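RmpD (Hexulose-6-phosphate synthase) (Streptococcus mutans, PDB 3EXR) is a TIM-barrel protein of the orotidine 5'-phosphate decarboxylase/HUMPS family. Local coordinates at residues L8-D13 and G198-K203; N29-I34 and G207-F212. All coordinates share one frame; numbering follows the deposited sequence.

Interaction 1: residues L8-D13 and G198-K203; sequences LQVALD and GITEAK
Leu8 reaches Ile199 through the ends of both side chains, CD1 of the leucine lying 4.2 Å from CD1 of the isoleucine, an ordinary van der Waals approach between two buried methyl groups. Long, branched aliphatic residues suit both places, because the CA atoms of Leu8 and Ile199 are 10.8 Å apart, a gap that the two side chains bridge from either end; Phe212 of helix 205-220 touches both. At Val10 the backbones come nearest, with its CA 8.0 Å from CA of Ile199. CG2 of Val10 stands anti to the backbone N, and this sends it to CG2 of Thr200, 3.6 Å away. Threonine suits this place because it offers a methyl to the valine while its hydroxyl is left for a polar partner. Such a layer of aliphatic groups outside the sheet is the usual packing of a TIM barrel, here joining the first strand to the short helix 197-200 that follows the last. Ala11 contributes its backbone: a water donates to Ala11 O (2.8 Å) and also hydrogen-bonds with Thr200 OG1 (2.9 Å), and OG1 has a further weak hydrogen bond to Gly196 O.

Interaction 2: residues N29-I34 and G207-F212; sequences NEVDVI and GAARAF
The backbones of Glu30 and Arg210 come as near as 5.7 Å between their CA atoms, where the chain between helix 17-27 and strand 33-36 passes beside helix 205-220. Glu30 buries more area than any other residue of the contact, its base and its carboxylate doing different work. Its CB rests on the CB of Ala209 at 3.6 Å; Ala209 carries nothing beyond CB, which suits so close an approach. Beyond CB the glutamate chain bends at chi2 (-63°), and the carboxylate folds over to Arg210.

The arginine starts with CG anti to its backbone N, runs extended through chi2 and then bends at chi3 (-69°), which brings the side of its guanidinium to the acid. The grip is side-on and bidentate: NE donates to OE1 of Glu30 at 3.0 Å in a nearly straight bond, while NH2 donates to OE2 of the same carboxylate, also at 3.0 Å but more bent. OE1 lies almost in the guanidinium plane and OE2 is tilted a little from it. The two flat groups are nevertheless far from coplanar, their planes 54° apart, and both nitrogens approach from above the carboxylate plane. Two bonds to two different oxygens restrict the rotation of both groups toward the solvent-facing side, where long charged side chains are well placed, Arg210 being exposed and Glu30 partly so.

Further in, the salt bridge gives way to apolar contact. Val31 sets its CG1 4.2 Å from CB of Ala209, and the buried alanine also touches Ile199, while Val31 touches Leu8. The last helix of an eight-stranded TIM barrel thus packs against the chain just before the second strand, part of the seam where the end of the chain closes onto its beginning.

Overall arrangement
Interactions 1 and 2, with centres about 9 Å apart, join the start of the chain (strand 7-12 and the residues leading into strand 33-36) to helices 197-200 and 205-220, which follow the eighth strand. The neighbouring strands connect them directly, Val10 N lying 2.9 Å from Val33 O, a probable hydrogen bond of the parallel sheet. Asp32 OD2 lies 2.8 Å from Leu8 N, probably also bonded, and forms a salt bridge with Lys213 of helix 205-220. CD2 of Leu8 packs 3.4 Å from the carbonyl oxygen of Ala209. The apolar layer runs from Leu8 and Ile199 of interaction 1 into Val31 and Ala209 of interaction 2, with the Glu30-Arg210 pair at the more exposed side.

Interaction 1: residues L8-D13 and G198-K203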
loop_
_atom_site.group_PDB
_atom_site.type_symbol
_atom_site.label_atom_id
_atom_site.label_comp_id
_atom_site.label_asym_id
_atom_site.label_seq_id
_atom_site.Cartn_x
_atom_site.Cartn_y
_atom_site.Cartn_z
ATOM N N LEU A 8 7.521 -22.093 5.069
ATOM C CA LEU A 8 6.265 -21.765 5.679
ATOM C C LEU A 8 6.385 -20.350 6.242
ATOM O O LEU A 8 7.243 -20.080 7.083
ATOM C CB LEU A 8 5.935 -22.728 6.818
ATOM C CG LEU A 8 4.696 -22.332 7.637
ATOM C CD1 LEU A 8 3.452 -22.082 6.777
ATOM C CD2 LEU A 8 4.396 -23.341 8.707
ATOM N N GLN A 9 5.501 -19.478 5.778
ATOM C CA GLN A 9 5.430 -18.086 6.221
ATOM C C GLN A 9 4.101 -17.852 6.906
ATOM O O GLN A 9 3.078 -18.338 6.440
ATOM C CB GLN A 9 5.611 -17.171 5.025
ATOM C CG GLN A 9 5.359 -15.721 5.277
ATOM C CD GLN A 9 5.832 -14.851 4.104
ATOM O OE1 GLN A 9 6.795 -15.194 3.446
ATOM N NE2 GLN A 9 5.158 -13.743 3.862
ATOM N N VAL A 10 4.122 -17.080 7.996
ATOM C CA VAL A 10 2.881 -16.642 8.639
ATOM C C VAL A 10 2.701 -15.135 8.459
ATOM O O VAL A 10 3.614 -14.357 8.743
ATOM C CB VAL A 10 2.812 -17.000 10.161
ATOM C CG1 VAL A 10 3.929 -16.315 10.963
ATOM C CG2 VAL A 10 1.476 -16.618 10.738
ATOM N N ALA A 11 1.547 -14.770 7.922
ATOM C CA ALA A 11 1.147 -13.382 7.778
ATOM C C ALA A 11 0.406 -12.963 9.034
ATOM O O ALA A 11 -0.494 -13.670 9.500
ATOM C CB ALA A 11 0.219 -13.235 6.558
ATOM N N LEU A 12 0.761 -11.788 9.545
ATOM C CA LEU A 12 0.068 -11.134 10.664
ATOM C C LEU A 12 -0.682 -9.912 10.152
ATOM O O LEU A 12 -0.096 -8.854 9.898
ATOM C CB LEU A 12 1.045 -10.744 11.765
ATOM C CG LEU A 12 2.122 -11.766 12.123
ATOM C CD1 LEU A 12 3.249 -11.078 12.855
ATOM C CD2 LEU A 12 1.499 -12.915 12.927
ATOM N N ASP A 13 -1.986 -10.061 9.956
ATOM C CA ASP A 13 -2.808 -9.021 9.338
ATOM C C ASP A 13 -3.767 -8.359 10.323
ATOM O O ASP A 13 -4.761 -7.749 9.918
ATOM C CB ASP A 13 -3.575 -9.564 8.126
ATOM C CG ASP A 13 -2.658 -10.169 7.050
ATOM O OD1 ASP A 13 -1.705 -9.473 6.642
ATOM O OD2 ASP A 13 -2.869 -11.331 6.579
ATOM N N GLY A 198 -5.734 -19.375 9.450
ATOM C CA GLY A 198 -5.900 -20.830 9.458
ATOM C C GLY A 198 -4.961 -21.491 10.449
ATOM O O GLY A 198 -5.341 -22.446 11.136
ATOM N N ILE A 199 -3.736 -20.982 10.540
ATOM C CA ILE A 199 -2.801 -21.482 11.534
ATOM C C ILE A 199 -2.860 -20.737 12.873
ATOM O O ILE A 199 -2.822 -21.362 13.929
ATOM C CB ILE A 199 -1.378 -21.507 10.958
ATOM C CG1 ILE A 199 -1.264 -22.608 9.901
ATOM C CG2 ILE A 199 -0.376 -21.747 12.028
ATOM C CD1 ILE A 199 0.012 -22.560 9.172
ATOM N N THR A 200 -2.939 -19.417 12.860
ATOM C CA THR A 200 -2.798 -18.675 14.125
ATOM C C THR A 200 -4.059 -18.713 14.977
ATOM O O THR A 200 -3.978 -18.498 16.168
ATOM C CB THR A 200 -2.378 -17.205 13.907
ATOM O OG1 THR A 200 -3.362 -16.553 13.109
ATOM C CG2 THR A 200 -1.050 -17.125 13.198
ATOM N N GLU A 201 -5.201 -19.016 14.365
ATOM C CA GLU A 201 -6.470 -19.191 15.108
ATOM C C GLU A 201 -6.797 -20.646 15.400
ATOM O O GLU A 201 -7.893 -20.943 15.891
ATOM C CB GLU A 201 -7.636 -18.568 14.330
ATOM C CG GLU A 201 -7.554 -17.068 14.206
ATOM C CD GLU A 201 -8.732 -16.462 13.473
ATOM O OE1 GLU A 201 -9.565 -17.176 12.853
ATOM O OE2 GLU A 201 -8.835 -15.233 13.513
ATOM N N ALA A 202 -5.879 -21.549 15.079
ATOM C CA ALA A 202 -6.106 -22.977 15.330
ATOM C C ALA A 202 -6.044 -23.234 16.822
ATOM O O ALA A 202 -5.549 -22.397 17.576
ATOM C CB ALA A 202 -5.094 -23.863 14.572
ATOM N N LYS A 203 -6.570 -24.381 17.253
ATOM C CA LYS A 203 -6.598 -24.708 18.671
ATOM C C LYS A 203 -5.186 -24.745 19.229
ATOM O O LYS A 203 -4.916 -24.210 20.299
ATOM C CB LYS A 203 -7.325 -26.054 18.909
HETATM O O HOH W 1 -2.315 -14.375 11.466
#

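Interaction 2: residues N29-I34 and G207-F212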
loop_
_atom_site.group_PDB
_atom_site.type_symbol
_atom_site.label_atom_id
_atom_site.label_comp_id
_atom_site.label_asym_id
_atom_site.label_seq_id
_atom_site.Cartn_x
_atom_site.Cartn_y
_atom_site.Cartn_z
ATOM N N ASN A 29 8.374 -20.205 16.346
ATOM C CA ASN A 29 9.399 -21.231 16.344
ATOM C C ASN A 29 9.188 -22.286 15.265
ATOM O O ASN A 29 10.121 -22.997 14.882
ATOM C CB ASN A 29 9.467 -21.893 17.719
ATOM C CG ASN A 29 10.108 -21.001 18.766
ATOM O OD1 ASN A 29 10.718 -19.955 18.451
ATOM N ND2 ASN A 29 9.996 -21.415 20.028
ATOM N N GLU A 30 7.956 -22.396 14.789
ATOM C CA GLU A 30 7.590 -23.441 13.847
ATOM C C GLU A 30 7.602 -23.012 12.390
ATOM O O GLU A 30 7.474 -23.853 11.502
ATOM C CB GLU A 30 6.216 -23.996 14.193
ATOM C CG GLU A 30 6.094 -24.525 15.619
ATOM C CD GLU A 30 7.015 -25.707 15.916
ATOM O OE1 GLU A 30 7.301 -26.512 15.000
ATOM O OE2 GLU A 30 7.455 -25.825 17.088
ATOM N N VAL A 31 7.749 -21.708 12.136
ATOM C CA VAL A 31 7.706 -21.179 10.775
ATOM C C VAL A 31 9.079 -20.711 10.352
ATOM O O VAL A 31 9.973 -20.553 11.187
ATOM C CB VAL A 31 6.650 -20.024 10.618
ATOM C CG1 VAL A 31 5.289 -20.506 11.130
ATOM C CG2 VAL A 31 7.078 -18.754 11.334
ATOM N N ASP A 32 9.239 -20.501 9.048
ATOM C CA ASP A 32 10.498 -20.030 8.470
ATOM C C ASP A 32 10.518 -18.514 8.283
ATOM O O ASP A 32 11.590 -17.901 8.255
ATOM C CB ASP A 32 10.700 -20.701 7.111
ATOM C CG ASP A 32 10.650 -22.189 7.212
ATOM O OD1 ASP A 32 11.486 -22.709 7.985
ATOM O OD2 ASP A 32 9.799 -22.843 6.570
ATOM N N VAL A 33 9.341 -17.943 8.067
ATOM C CA VAL A 33 9.235 -16.506 7.759
ATOM C C VAL A 33 8.040 -15.892 8.520
ATOM O O VAL A 33 6.957 -16.488 8.556
ATOM C CB VAL A 33 8.992 -16.269 6.237
ATOM C CG1 VAL A 33 9.055 -14.816 5.871
ATOM C CG2 VAL A 33 9.932 -17.105 5.355
ATOM N N ILE A 34 8.251 -14.728 9.132
ATOM C CA ILE A 34 7.179 -13.995 9.832
ATOM C C ILE A 34 6.964 -12.660 9.137
ATOM O O ILE A 34 7.909 -11.913 8.898
ATOM C CB ILE A 34 7.518 -13.760 11.328
ATOM C CG1 ILE A 34 7.756 -15.094 12.020
ATOM C CG2 ILE A 34 6.377 -13.034 12.024
ATOM C CD1 ILE A 34 8.418 -14.991 13.316
ATOM N N GLY A 207 1.239 -26.528 16.770
ATOM C CA GLY A 207 1.021 -27.877 16.249
ATOM C C GLY A 207 0.549 -27.803 14.802
ATOM O O GLY A 207 1.032 -28.550 13.961
ATOM N N ALA A 208 -0.344 -26.854 14.500
ATOM C CA ALA A 208 -0.859 -26.695 13.137
ATOM C C ALA A 208 0.240 -26.233 12.191
ATOM O O ALA A 208 0.362 -26.752 11.084
ATOM C CB ALA A 208 -2.053 -25.779 13.115
ATOM N N ALA A 209 1.087 -25.328 12.668
ATOM C CA ALA A 209 2.237 -24.862 11.902
ATOM C C ALA A 209 3.198 -26.011 11.614
ATOM O O ALA A 209 3.623 -26.196 10.470
ATOM C CB ALA A 209 2.967 -23.709 12.629
ATOM N N ARG A 210 3.515 -26.805 12.642
ATOM C CA ARG A 210 4.414 -27.936 12.427
ATOM C C ARG A 210 3.826 -28.972 11.466
ATOM O O ARG A 210 4.575 -29.553 10.684
ATOM C CB ARG A 210 4.787 -28.592 13.751
ATOM C CG ARG A 210 5.891 -29.592 13.603
ATOM C CD ARG A 210 6.159 -30.301 14.908
ATOM N NE ARG A 210 6.757 -29.353 15.841
ATOM C CZ ARG A 210 6.961 -29.599 17.132
ATOM N NH1 ARG A 210 6.656 -30.783 17.642
ATOM N NH2 ARG A 210 7.492 -28.685 17.906
ATOM N N ALA A 211 2.517 -29.224 11.537
ATOM C CA ALA A 211 1.880 -30.213 10.642
ATOM C C ALA A 211 1.963 -29.744 9.193
ATOM O O ALA A 211 2.182 -30.539 8.288
ATOM C CB ALA A 211 0.460 -30.443 11.032
ATOM N N PHE A 212 1.829 -28.430 8.992
ATOM C CA PHE A 212 1.891 -27.840 7.669
ATOM C C PHE A 212 3.313 -28.033 7.116
ATOM O O PHE A 212 3.488 -28.494 5.981
ATOM C CB PHE A 212 1.523 -26.351 7.786
ATOM C CG PHE A 212 1.180 -25.673 6.483
ATOM C CD1 PHE A 212 -0.124 -25.284 6.220
ATOM C CD2 PHE A 212 2.172 -25.317 5.588
ATOM C CE1 PHE A 212 -0.437 -24.614 5.034
ATOM C CE2 PHE A 212 1.860 -24.648 4.399
ATOM C CZ PHE A 212 0.545 -24.294 4.138
#